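Local coordinates for MUTM (fpg) protein (Thermus thermophilus, PDB 1EE8) that belongs to the MutM (Fpg) family, joining a beta-rich N-terminal domain to a helix-two-turn-helix domain and a zinc finger, at residues H27-P30 / A31-N35; E7-R10 / R11-P15; A85-E89 / G90-Y94. All blocks are in the same frame, centred on the assembly; numbering follows the deposited sequence.

All three contacts are local and lie within the N-terminal domain of the chain. Contact 1, a loop running into the edge strand 33-34, is a surface feature held by a carboxylate and a pair of rings. Contact 2, on helix 3-17, is half buried: an arginine-glutamate cluster lies beside a threonine-leucine contact that faces the sheet. Contact 3, the hairpin of strands 82-88 and 92-96, is partly buried and held by backbone bonds and leucines. Contacts 1 and 3 reach the same sheet, with centres about 17 Å apart and nearest atoms about 5 Å apart, so they do not meet directly. Contacts 2 and 3 do meet, Leu13 CD2 lying 4.0 Å from Leu93 CD2, where the helix packs on the hairpin.

Contact 1 of 3, residues H27-P30 / A31-N35; sequences HRDP and ARYRN
His27 and Tyr33 meet as a T-shaped pair in which the tyrosine presents its edge to the imidazole face, the two planes standing 77° apart. Tyr33 CD2 is the leading atom, 3.6 Å from His27 CG, while Tyr33 CB sits almost squarely over the same face, 3.6 Å from the centroid of the His27 ring, a CH-pi contact. Asp29 and Arg32 meet with their flat groups also steeply inclined. Arg32 NH1 reaches Asp29 OD1 at 2.8 Å, coming to its syn side, and the oxygen lies close to the guanidinium plane, at its edge. The other oxygen turns back on the chain: with CG opposite the backbone N (chi1 -176°), the Asp29 carboxylate hangs over the following amides, and OD2 takes the N-H of Arg32 at 3.1 Å from above the carboxylate plane, with a weak bond from Ala31 N. The backbone carbonyl of Asp29 receives Tyr33 N, with O and N 2.9 Å apart and the bond nearly straight at 169°. Together these bonds meet the definition of an Asx motif, leading into strand 33-34, which pairs with strand 103-108. Arg32 NE is occupied by the carbonyl of Arg100. A water 2.8 Å from Asp29 OD1 links weakly to the Tyr33 hydroxyl. One aspartate thus serves both the turn amides and an arginine, and this gathering of donors would be expected to favour its ionised form.

Contact 2 of 3, residues E7-R10 / R11-P15; sequences ETTR and RRLRP
Glu7 and Arg11, one helical turn apart, form the salt bridge across this contact, with Glu7 OE2 2.9 Å from Arg11 NE. The same oxygen also accepts Arg10 NH1, 2.8 Å from Glu7 OE2, so two arginines grip it: Arg10 NH1 takes the syn lone pair of OE2, and Arg11 NE comes to its anti side. A bend at chi2 (57°) curls the Glu7 chain toward them, while OE1 pairs with Arg49 of strand 42-50. The guanidinium of Arg10 lies flat on that of Arg14, planes 26° apart, and Arg10 NH2 stands over the centre of the Arg14 group, 3.4 Å above its plane. Each arginine has an acid partner, Glu7 for Arg10 and Glu46 for Arg14, which should offset the like charges. Beneath this lies regular alpha-helix, part of helix 3-17, as the i to i+4 bonds attest, Arg11 N to Glu7 O at 2.9 Å among them; the ladder is broken at Pro15, whose N makes no bond to the preceding turn, and the helix kinks there. Apolar contacts follow the same spacing: Thr9 CG2 lies alongside Leu13 CD1 at 3.8 Å, facing strand 53-58, and Thr8 CG2 rests 4.0 Å from Arg12 CG. The threonine hydroxyls bond back to the carbonyls of Pro4 and Glu5.

Contact 3 of 3, residues A85-E89 / G90-Y94; sequences ALVLE and GRTLY
Leu86 and Leu93 form the apolar centre, their chains slanting across each other with CB atoms 4.0 Å apart. Leu88 extends this patch toward the turn, its CD2 lying 4.3 Å from Leu93 CG. Helix 3-17 packs on two of the three, Leu13 and Val17 on Leu93 and Val17 on Leu88, while Leu86 rests on Val25 of strand 21-26. Ala85, Val87, Thr92 and Tyr94 occupy the other face of the sheet. There Ala85 CB approaches Tyr94 CD2 at 4.0 Å, and Thr92 CG2 lies 3.4 Å above the plane of the Tyr94 ring, toward its rim. Thr92 takes up that place because CG2 is set opposite its backbone N (OG1 chi1 -66°), which also brings the methyl close to Ala85 CB. Between the faces runs the backbone of an antiparallel beta hairpin: the strand axes come within 4.6 Å at 171°. Leu86 and Leu93 are a hydrogen-bonded pair, Leu86 N to Leu93 O at 2.8 Å and Leu93 N to Leu86 O at 2.9 Å. Nearer the turn the geometry is less regular, with Leu88 N 2.7 Å from Arg91 O but bent to 137° at the hydrogen. Glu89 and Gly90 make the reversal, with backbone angles close to those of a type I beta turn. Strand 21-26 pairs with strand 82-88 through backbone bonds of Ala85 with Val26 and Val87 with Gln24. Gly90 N, bonded to Gln20 OE1, and Glu89 OE1, bonded to the Thr21 hydroxyl, extend that link to the polar turn.

Contact 1 of 3, residues H27-P30 / A31-N35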
ATOM      1  N   HIS A  27     -10.414  -8.471   3.293  1.00 16.20           N
ATOM      2  CA  HIS A  27     -10.756  -9.360   2.195  1.00 16.78           C
ATOM      3  C   HIS A  27      -9.615 -10.347   1.995  1.00 17.30           C
ATOM      4  O   HIS A  27      -8.570 -10.253   2.643  1.00 17.24           O
ATOM      5  CB  HIS A  27     -10.960  -8.578   0.889  1.00 15.16           C
ATOM      6  CG  HIS A  27      -9.683  -8.100   0.273  1.00 18.10           C
ATOM      7  ND1 HIS A  27      -9.181  -6.831   0.480  1.00 19.18           N
ATOM      8  CD2 HIS A  27      -8.773  -8.741  -0.499  1.00 18.69           C
ATOM      9  CE1 HIS A  27      -8.018  -6.713  -0.137  1.00 19.18           C
ATOM     10  NE2 HIS A  27      -7.747  -7.859  -0.738  1.00 21.50           N
ATOM     11  N   ARG A  28      -9.833 -11.310   1.108  1.00 18.86           N
ATOM     12  CA  ARG A  28      -8.797 -12.267   0.778  1.00 20.78           C
ATOM     13  C   ARG A  28      -8.857 -12.555  -0.720  1.00 21.19           C
ATOM     14  O   ARG A  28      -8.889 -13.703  -1.166  1.00 22.81           O
ATOM     15  CB  ARG A  28      -8.922 -13.548   1.613  1.00 21.65           C
ATOM     16  CG  ARG A  28     -10.193 -14.344   1.473  1.00 24.44           C
ATOM     17  CD  ARG A  28     -10.210 -15.388   2.599  1.00 27.13           C
ATOM     18  NE  ARG A  28     -11.167 -16.477   2.423  1.00 31.32           N
ATOM     19  CZ  ARG A  28     -12.451 -16.325   2.124  1.00 33.35           C
ATOM     20  NH1 ARG A  28     -12.962 -15.112   1.951  1.00 36.27           N
ATOM     21  NH2 ARG A  28     -13.232 -17.392   2.008  1.00 34.12           N
ATOM     22  N   ASP A  29      -8.889 -11.476  -1.490  1.00 20.91           N
ATOM     23  CA  ASP A  29      -8.912 -11.569  -2.940  1.00 21.46           C
ATOM     24  C   ASP A  29      -8.117 -10.409  -3.525  1.00 20.53           C
ATOM     25  O   ASP A  29      -8.678  -9.467  -4.077  1.00 22.92           O
ATOM     26  CB  ASP A  29     -10.342 -11.546  -3.476  1.00 20.42           C
ATOM     27  CG  ASP A  29     -10.399 -11.752  -4.989  1.00 25.09           C
ATOM     28  OD1 ASP A  29     -11.512 -11.926  -5.532  1.00 24.70           O
ATOM     29  OD2 ASP A  29      -9.322 -11.734  -5.635  1.00 25.18           O
ATOM     30  N   PRO A  30      -6.787 -10.468  -3.403  1.00 21.00           N
ATOM     31  CA  PRO A  30      -5.902  -9.423  -3.924  1.00 21.31           C
ATOM     32  C   PRO A  30      -6.007  -9.274  -5.443  1.00 21.71           C
ATOM     33  O   PRO A  30      -5.564  -8.278  -6.006  1.00 21.30           O
ATOM     34  CB  PRO A  30      -4.518  -9.875  -3.454  1.00 22.20           C
ATOM     35  CG  PRO A  30      -4.660 -11.382  -3.340  1.00 21.34           C
ATOM     36  CD  PRO A  30      -6.020 -11.507  -2.699  1.00 21.22           C
ATOM     37  N   ALA A  31      -6.614 -10.258  -6.101  1.00 21.50           N
ATOM     38  CA  ALA A  31      -6.784 -10.209  -7.550  1.00 21.78           C
ATOM     39  C   ALA A  31      -7.818  -9.160  -7.932  1.00 21.22           C
ATOM     40  O   ALA A  31      -7.636  -8.413  -8.892  1.00 21.29           O
ATOM     41  CB  ALA A  31      -7.223 -11.576  -8.079  1.00 21.81           C
ATOM     42  N   ARG A  32      -8.909  -9.113  -7.172  1.00 20.77           N
ATOM     43  CA  ARG A  32      -9.992  -8.169  -7.435  1.00 20.42           C
ATOM     44  C   ARG A  32      -9.887  -6.869  -6.632  1.00 19.78           C
ATOM     45  O   ARG A  32     -10.260  -5.803  -7.109  1.00 18.66           O
ATOM     46  CB  ARG A  32     -11.340  -8.830  -7.138  1.00 20.59           C
ATOM     47  CG  ARG A  32     -11.706  -9.993  -8.056  1.00 21.32           C
ATOM     48  CD  ARG A  32     -13.135 -10.470  -7.776  1.00 20.33           C
ATOM     49  NE  ARG A  32     -13.611 -11.463  -8.738  1.00 20.95           N
ATOM     50  CZ  ARG A  32     -13.250 -12.745  -8.746  1.00 22.44           C
ATOM     51  NH1 ARG A  32     -12.404 -13.208  -7.833  1.00 21.24           N
ATOM     52  NH2 ARG A  32     -13.738 -13.569  -9.671  1.00 22.00           N
ATOM     53  N   TYR A  33      -9.396  -6.970  -5.404  1.00 20.08           N
ATOM     54  CA  TYR A  33      -9.248  -5.808  -4.533  1.00 20.20           C
ATOM     55  C   TYR A  33      -7.762  -5.561  -4.415  1.00 20.73           C
ATOM     56  O   TYR A  33      -7.076  -6.160  -3.590  1.00 21.21           O
ATOM     57  CB  TYR A  33      -9.897  -6.124  -3.192  1.00 19.12           C
ATOM     58  CG  TYR A  33     -11.247  -6.751  -3.417  1.00 16.94           C
ATOM     59  CD1 TYR A  33     -12.130  -6.205  -4.347  1.00 16.86           C
ATOM     60  CD2 TYR A  33     -11.611  -7.933  -2.776  1.00 17.48           C
ATOM     61  CE1 TYR A  33     -13.336  -6.825  -4.646  1.00 18.39           C
ATOM     62  CE2 TYR A  33     -12.817  -8.558  -3.068  1.00 19.04           C
ATOM     63  CZ  TYR A  33     -13.670  -8.002  -4.010  1.00 18.20           C
ATOM     64  OH  TYR A  33     -14.824  -8.651  -4.358  1.00 19.15           O
ATOM     65  N   ARG A  34      -7.278  -4.669  -5.273  1.00 22.72           N
ATOM     66  CA  ARG A  34      -5.860  -4.369  -5.369  1.00 23.23           C
ATOM     67  C   ARG A  34      -5.331  -3.198  -4.571  1.00 23.14           C
ATOM     68  O   ARG A  34      -5.922  -2.113  -4.566  1.00 22.32           O
ATOM     69  CB  ARG A  34      -5.506  -4.163  -6.836  1.00 25.25           C
ATOM     70  CG  ARG A  34      -5.906  -5.326  -7.718  1.00 29.17           C
ATOM     71  CD  ARG A  34      -5.895  -4.936  -9.190  1.00 30.98           C
ATOM     72  NE  ARG A  34      -6.493  -5.987 -10.008  1.00 36.02           N
ATOM     73  CZ  ARG A  34      -7.028  -5.794 -11.210  1.00 36.75           C
ATOM     74  NH1 ARG A  34      -7.046  -4.581 -11.748  1.00 37.17           N
ATOM     75  NH2 ARG A  34      -7.546  -6.820 -11.876  1.00 38.94           N
ATOM     76  N   ASN A  35      -4.200  -3.433  -3.909  1.00 22.21           N
ATOM     77  CA  ASN A  35      -3.526  -2.409  -3.122  1.00 22.84           C
ATOM     78  C   ASN A  35      -4.436  -1.712  -2.125  1.00 21.68           C
ATOM     79  O   ASN A  35      -4.325  -0.507  -1.926  1.00 21.42           O
ATOM     80  CB  ASN A  35      -2.914  -1.365  -4.064  1.00 23.44           C
ATOM     81  CG  ASN A  35      -1.947  -1.978  -5.057  1.00 26.04           C
ATOM     82  OD1 ASN A  35      -2.154  -1.921  -6.273  1.00 27.95           O
ATOM     83  ND2 ASN A  35      -0.887  -2.577  -4.542  1.00 25.99           N
TER
HETATM   84  O   HOH W   1     -13.939 -11.894  -4.113  1.00 23.63           O

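Contact 2 of 3, residues E7-R10 / R11-P15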
ATOM      1  N   GLU A   7     -24.741   7.220  -7.395  1.00 22.29           N
ATOM      2  CA  GLU A   7     -24.909   8.523  -6.760  1.00 22.52           C
ATOM      3  C   GLU A   7     -25.710   8.354  -5.478  1.00 23.19           C
ATOM      4  O   GLU A   7     -25.403   8.968  -4.456  1.00 23.36           O
ATOM      5  CB  GLU A   7     -25.626   9.487  -7.705  1.00 24.38           C
ATOM      6  CG  GLU A   7     -25.800  10.908  -7.166  1.00 24.67           C
ATOM      7  CD  GLU A   7     -24.482  11.582  -6.778  1.00 27.11           C
ATOM      8  OE1 GLU A   7     -23.496  11.475  -7.537  1.00 27.25           O
ATOM      9  OE2 GLU A   7     -24.438  12.234  -5.714  1.00 26.88           O
ATOM     10  N   THR A   8     -26.741   7.516  -5.524  1.00 22.90           N
ATOM     11  CA  THR A   8     -27.545   7.279  -4.335  1.00 22.79           C
ATOM     12  C   THR A   8     -26.672   6.666  -3.242  1.00 21.86           C
ATOM     13  O   THR A   8     -26.828   6.975  -2.068  1.00 21.69           O
ATOM     14  CB  THR A   8     -28.732   6.343  -4.634  1.00 21.69           C
ATOM     15  OG1 THR A   8     -29.594   6.971  -5.591  1.00 22.01           O
ATOM     16  CG2 THR A   8     -29.525   6.062  -3.366  1.00 23.43           C
ATOM     17  N   THR A   9     -25.752   5.792  -3.637  1.00 22.66           N
ATOM     18  CA  THR A   9     -24.854   5.158  -2.686  1.00 22.00           C
ATOM     19  C   THR A   9     -23.954   6.231  -2.065  1.00 22.19           C
ATOM     20  O   THR A   9     -23.766   6.273  -0.843  1.00 20.14           O
ATOM     21  CB  THR A   9     -24.004   4.079  -3.392  1.00 23.23           C
ATOM     22  OG1 THR A   9     -24.866   3.017  -3.833  1.00 22.43           O
ATOM     23  CG2 THR A   9     -22.946   3.518  -2.454  1.00 22.36           C
ATOM     24  N   ARG A  10     -23.421   7.110  -2.909  1.00 23.13           N
ATOM     25  CA  ARG A  10     -22.558   8.194  -2.450  1.00 24.13           C
ATOM     26  C   ARG A  10     -23.291   9.040  -1.416  1.00 24.61           C
ATOM     27  O   ARG A  10     -22.801   9.245  -0.311  1.00 25.95           O
ATOM     28  CB  ARG A  10     -22.138   9.075  -3.634  1.00 25.03           C
ATOM     29  CG  ARG A  10     -21.530  10.417  -3.242  1.00 24.69           C
ATOM     30  CD  ARG A  10     -21.075  11.225  -4.457  1.00 26.58           C
ATOM     31  NE  ARG A  10     -20.555  12.538  -4.071  1.00 26.58           N
ATOM     32  CZ  ARG A  10     -21.305  13.621  -3.894  1.00 28.28           C
ATOM     33  NH1 ARG A  10     -22.620  13.567  -4.081  1.00 26.69           N
ATOM     34  NH2 ARG A  10     -20.744  14.756  -3.491  1.00 28.89           N
ATOM     35  N   ARG A  11     -24.474   9.522  -1.777  1.00 25.10           N
ATOM     36  CA  ARG A  11     -25.269  10.349  -0.873  1.00 25.47           C
ATOM     37  C   ARG A  11     -25.649   9.637   0.418  1.00 25.59           C
ATOM     38  O   ARG A  11     -25.645  10.247   1.484  1.00 26.71           O
ATOM     39  CB  ARG A  11     -26.524  10.851  -1.592  1.00 25.48           C
ATOM     40  CG  ARG A  11     -26.185  11.727  -2.794  1.00 27.55           C
ATOM     41  CD  ARG A  11     -27.411  12.238  -3.528  1.00 27.98           C
ATOM     42  NE  ARG A  11     -27.003  13.107  -4.631  1.00 30.01           N
ATOM     43  CZ  ARG A  11     -27.818  13.929  -5.283  1.00 29.41           C
ATOM     44  NH1 ARG A  11     -29.098  14.002  -4.950  1.00 29.15           N
ATOM     45  NH2 ARG A  11     -27.345  14.681  -6.263  1.00 28.03           N
ATOM     46  N   ARG A  12     -25.962   8.348   0.342  1.00 25.37           N
ATOM     47  CA  ARG A  12     -26.333   7.610   1.543  1.00 25.18           C
ATOM     48  C   ARG A  12     -25.148   7.369   2.472  1.00 24.50           C
ATOM     49  O   ARG A  12     -25.278   7.448   3.691  1.00 23.36           O
ATOM     50  CB  ARG A  12     -26.962   6.266   1.181  1.00 26.48           C
ATOM     51  CG  ARG A  12     -28.285   6.380   0.453  1.00 30.47           C
ATOM     52  CD  ARG A  12     -29.330   7.079   1.311  1.00 32.82           C
ATOM     53  NE  ARG A  12     -30.634   7.087   0.657  1.00 36.59           N
ATOM     54  CZ  ARG A  12     -31.762   7.477   1.239  1.00 38.38           C
ATOM     55  NH1 ARG A  12     -31.749   7.897   2.498  1.00 38.98           N
ATOM     56  NH2 ARG A  12     -32.907   7.438   0.565  1.00 39.07           N
ATOM     57  N   LEU A  13     -23.990   7.078   1.896  1.00 23.70           N
ATOM     58  CA  LEU A  13     -22.808   6.809   2.700  1.00 24.41           C
ATOM     59  C   LEU A  13     -22.120   8.030   3.302  1.00 24.22           C
ATOM     60  O   LEU A  13     -21.608   7.953   4.413  1.00 24.36           O
ATOM     61  CB  LEU A  13     -21.774   6.016   1.887  1.00 22.54           C
ATOM     62  CG  LEU A  13     -22.107   4.593   1.439  1.00 22.18           C
ATOM     63  CD1 LEU A  13     -20.902   4.008   0.708  1.00 22.59           C
ATOM     64  CD2 LEU A  13     -22.473   3.729   2.634  1.00 21.04           C
ATOM     65  N   ARG A  14     -22.103   9.152   2.589  1.00 25.20           N
ATOM     66  CA  ARG A  14     -21.406  10.330   3.101  1.00 27.58           C
ATOM     67  C   ARG A  14     -21.722  10.728   4.537  1.00 28.81           C
ATOM     68  O   ARG A  14     -20.806  10.977   5.319  1.00 29.91           O
ATOM     69  CB  ARG A  14     -21.590  11.529   2.165  1.00 27.96           C
ATOM     70  CG  ARG A  14     -20.810  11.390   0.862  1.00 29.91           C
ATOM     71  CD  ARG A  14     -20.372  12.741   0.314  1.00 31.87           C
ATOM     72  NE  ARG A  14     -21.500  13.644   0.146  1.00 34.38           N
ATOM     73  CZ  ARG A  14     -21.393  14.948  -0.087  1.00 33.49           C
ATOM     74  NH1 ARG A  14     -20.197  15.523  -0.181  1.00 32.43           N
ATOM     75  NH2 ARG A  14     -22.491  15.672  -0.232  1.00 33.37           N
ATOM     76  N   PRO A  15     -23.009  10.783   4.914  1.00 30.26           N
ATOM     77  CA  PRO A  15     -23.359  11.160   6.290  1.00 30.16           C
ATOM     78  C   PRO A  15     -22.906  10.105   7.301  1.00 30.88           C
ATOM     79  O   PRO A  15     -22.851  10.367   8.505  1.00 31.32           O
ATOM     80  CB  PRO A  15     -24.885  11.257   6.257  1.00 30.82           C
ATOM     81  CG  PRO A  15     -25.220  11.425   4.799  1.00 30.97           C
ATOM     82  CD  PRO A  15     -24.219  10.549   4.111  1.00 30.80           C
TER

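Contact 3 of 3, residues A85-E89 / G90-Y94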
ATOM      1  N   ALA A  85     -14.843  -5.879   3.533  1.00 14.22           N
ATOM      2  CA  ALA A  85     -15.458  -5.018   4.529  1.00 14.98           C
ATOM      3  C   ALA A  85     -14.552  -3.832   4.805  1.00 15.49           C
ATOM      4  O   ALA A  85     -13.346  -3.997   4.973  1.00 16.37           O
ATOM      5  CB  ALA A  85     -15.707  -5.799   5.823  1.00 13.31           C
ATOM      6  N   LEU A  86     -15.143  -2.640   4.822  1.00 14.87           N
ATOM      7  CA  LEU A  86     -14.416  -1.420   5.123  1.00 16.69           C
ATOM      8  C   LEU A  86     -14.734  -1.186   6.592  1.00 18.29           C
ATOM      9  O   LEU A  86     -15.844  -0.776   6.935  1.00 19.20           O
ATOM     10  CB  LEU A  86     -14.942  -0.251   4.285  1.00 16.51           C
ATOM     11  CG  LEU A  86     -14.300   0.017   2.922  1.00 18.82           C
ATOM     12  CD1 LEU A  86     -13.919  -1.280   2.256  1.00 21.36           C
ATOM     13  CD2 LEU A  86     -15.252   0.829   2.051  1.00 19.13           C
ATOM     14  N   VAL A  87     -13.769  -1.482   7.451  1.00 19.08           N
ATOM     15  CA  VAL A  87     -13.947  -1.330   8.885  1.00 20.07           C
ATOM     16  C   VAL A  87     -13.601   0.088   9.325  1.00 20.84           C
ATOM     17  O   VAL A  87     -12.436   0.476   9.318  1.00 20.31           O
ATOM     18  CB  VAL A  87     -13.057  -2.330   9.639  1.00 19.90           C
ATOM     19  CG1 VAL A  87     -13.242  -2.181  11.134  1.00 18.32           C
ATOM     20  CG2 VAL A  87     -13.394  -3.752   9.184  1.00 20.54           C
ATOM     21  N   LEU A  88     -14.628   0.853   9.685  1.00 21.70           N
ATOM     22  CA  LEU A  88     -14.457   2.228  10.146  1.00 24.75           C
ATOM     23  C   LEU A  88     -14.468   2.243  11.665  1.00 26.26           C
ATOM     24  O   LEU A  88     -14.853   1.262  12.301  1.00 27.72           O
ATOM     25  CB  LEU A  88     -15.588   3.113   9.627  1.00 24.48           C
ATOM     26  CG  LEU A  88     -15.536   3.574   8.169  1.00 26.34           C
ATOM     27  CD1 LEU A  88     -14.942   2.510   7.271  1.00 25.69           C
ATOM     28  CD2 LEU A  88     -16.943   3.931   7.741  1.00 24.97           C
ATOM     29  N   GLU A  89     -14.059   3.355  12.255  1.00 28.70           N
ATOM     30  CA  GLU A  89     -14.034   3.421  13.703  1.00 31.92           C
ATOM     31  C   GLU A  89     -15.449   3.334  14.264  1.00 31.63           C
ATOM     32  O   GLU A  89     -15.681   2.663  15.268  1.00 33.41           O
ATOM     33  CB  GLU A  89     -13.331   4.708  14.176  1.00 34.04           C
ATOM     34  CG  GLU A  89     -14.106   6.003  13.980  1.00 37.64           C
ATOM     35  CD  GLU A  89     -13.302   7.236  14.387  1.00 39.65           C
ATOM     36  OE1 GLU A  89     -12.361   7.612  13.651  1.00 40.85           O
ATOM     37  OE2 GLU A  89     -13.606   7.827  15.449  1.00 39.84           O
ATOM     38  N   GLY A  90     -16.401   3.977  13.598  1.00 30.85           N
ATOM     39  CA  GLY A  90     -17.770   3.963  14.081  1.00 30.09           C
ATOM     40  C   GLY A  90     -18.663   2.850  13.562  1.00 29.96           C
ATOM     41  O   GLY A  90     -19.696   2.550  14.166  1.00 29.47           O
ATOM     42  N   ARG A  91     -18.280   2.237  12.445  1.00 28.01           N
ATOM     43  CA  ARG A  91     -19.077   1.163  11.869  1.00 26.47           C
ATOM     44  C   ARG A  91     -18.339   0.458  10.743  1.00 24.75           C
ATOM     45  O   ARG A  91     -17.183   0.752  10.464  1.00 22.68           O
ATOM     46  CB  ARG A  91     -20.396   1.703  11.328  1.00 27.66           C
ATOM     47  CG  ARG A  91     -20.233   2.785  10.277  1.00 29.28           C
ATOM     48  CD  ARG A  91     -21.385   2.761   9.294  1.00 30.89           C
ATOM     49  NE  ARG A  91     -22.701   2.802   9.933  1.00 33.30           N
ATOM     50  CZ  ARG A  91     -23.190   3.849  10.590  1.00 34.75           C
ATOM     51  NH1 ARG A  91     -22.472   4.961  10.711  1.00 36.91           N
ATOM     52  NH2 ARG A  91     -24.411   3.794  11.105  1.00 34.12           N
ATOM     53  N   THR A  92     -19.036  -0.461  10.087  1.00 23.81           N
ATOM     54  CA  THR A  92     -18.449  -1.230   8.996  1.00 22.31           C
ATOM     55  C   THR A  92     -19.339  -1.240   7.757  1.00 21.95           C
ATOM     56  O   THR A  92     -20.565  -1.338   7.863  1.00 23.20           O
ATOM     57  CB  THR A  92     -18.190  -2.679   9.465  1.00 21.56           C
ATOM     58  OG1 THR A  92     -17.176  -2.666  10.474  1.00 22.12           O
ATOM     59  CG2 THR A  92     -17.720  -3.570   8.310  1.00 20.44           C
ATOM     60  N   LEU A  93     -18.717  -1.124   6.588  1.00 20.03           N
ATOM     61  CA  LEU A  93     -19.432  -1.157   5.318  1.00 18.85           C
ATOM     62  C   LEU A  93     -19.074  -2.487   4.658  1.00 18.28           C
ATOM     63  O   LEU A  93     -17.898  -2.852   4.606  1.00 19.11           O
ATOM     64  CB  LEU A  93     -18.976  -0.012   4.403  1.00 19.58           C
ATOM     65  CG  LEU A  93     -19.034   1.412   4.954  1.00 19.35           C
ATOM     66  CD1 LEU A  93     -18.609   2.390   3.869  1.00 19.47           C
ATOM     67  CD2 LEU A  93     -20.456   1.723   5.422  1.00 18.10           C
ATOM     68  N   TYR A  94     -20.067  -3.205   4.149  1.00 16.24           N
ATOM     69  CA  TYR A  94     -19.795  -4.494   3.513  1.00 16.31           C
ATOM     70  C   TYR A  94     -19.999  -4.434   2.007  1.00 16.08           C
ATOM     71  O   TYR A  94     -21.017  -3.931   1.537  1.00 15.69           O
ATOM     72  CB  TYR A  94     -20.695  -5.583   4.098  1.00 16.50           C
ATOM     73  CG  TYR A  94     -20.620  -5.669   5.604  1.00 16.24           C
ATOM     74  CD1 TYR A  94     -21.503  -4.948   6.405  1.00 15.86           C
ATOM     75  CD2 TYR A  94     -19.648  -6.451   6.229  1.00 15.86           C
ATOM     76  CE1 TYR A  94     -21.425  -5.003   7.801  1.00 15.84           C
ATOM     77  CE2 TYR A  94     -19.555  -6.511   7.623  1.00 15.60           C
ATOM     78  CZ  TYR A  94     -20.451  -5.782   8.399  1.00 16.89           C
ATOM     79  OH  TYR A  94     -20.370  -5.840   9.771  1.00 17.29           O
TER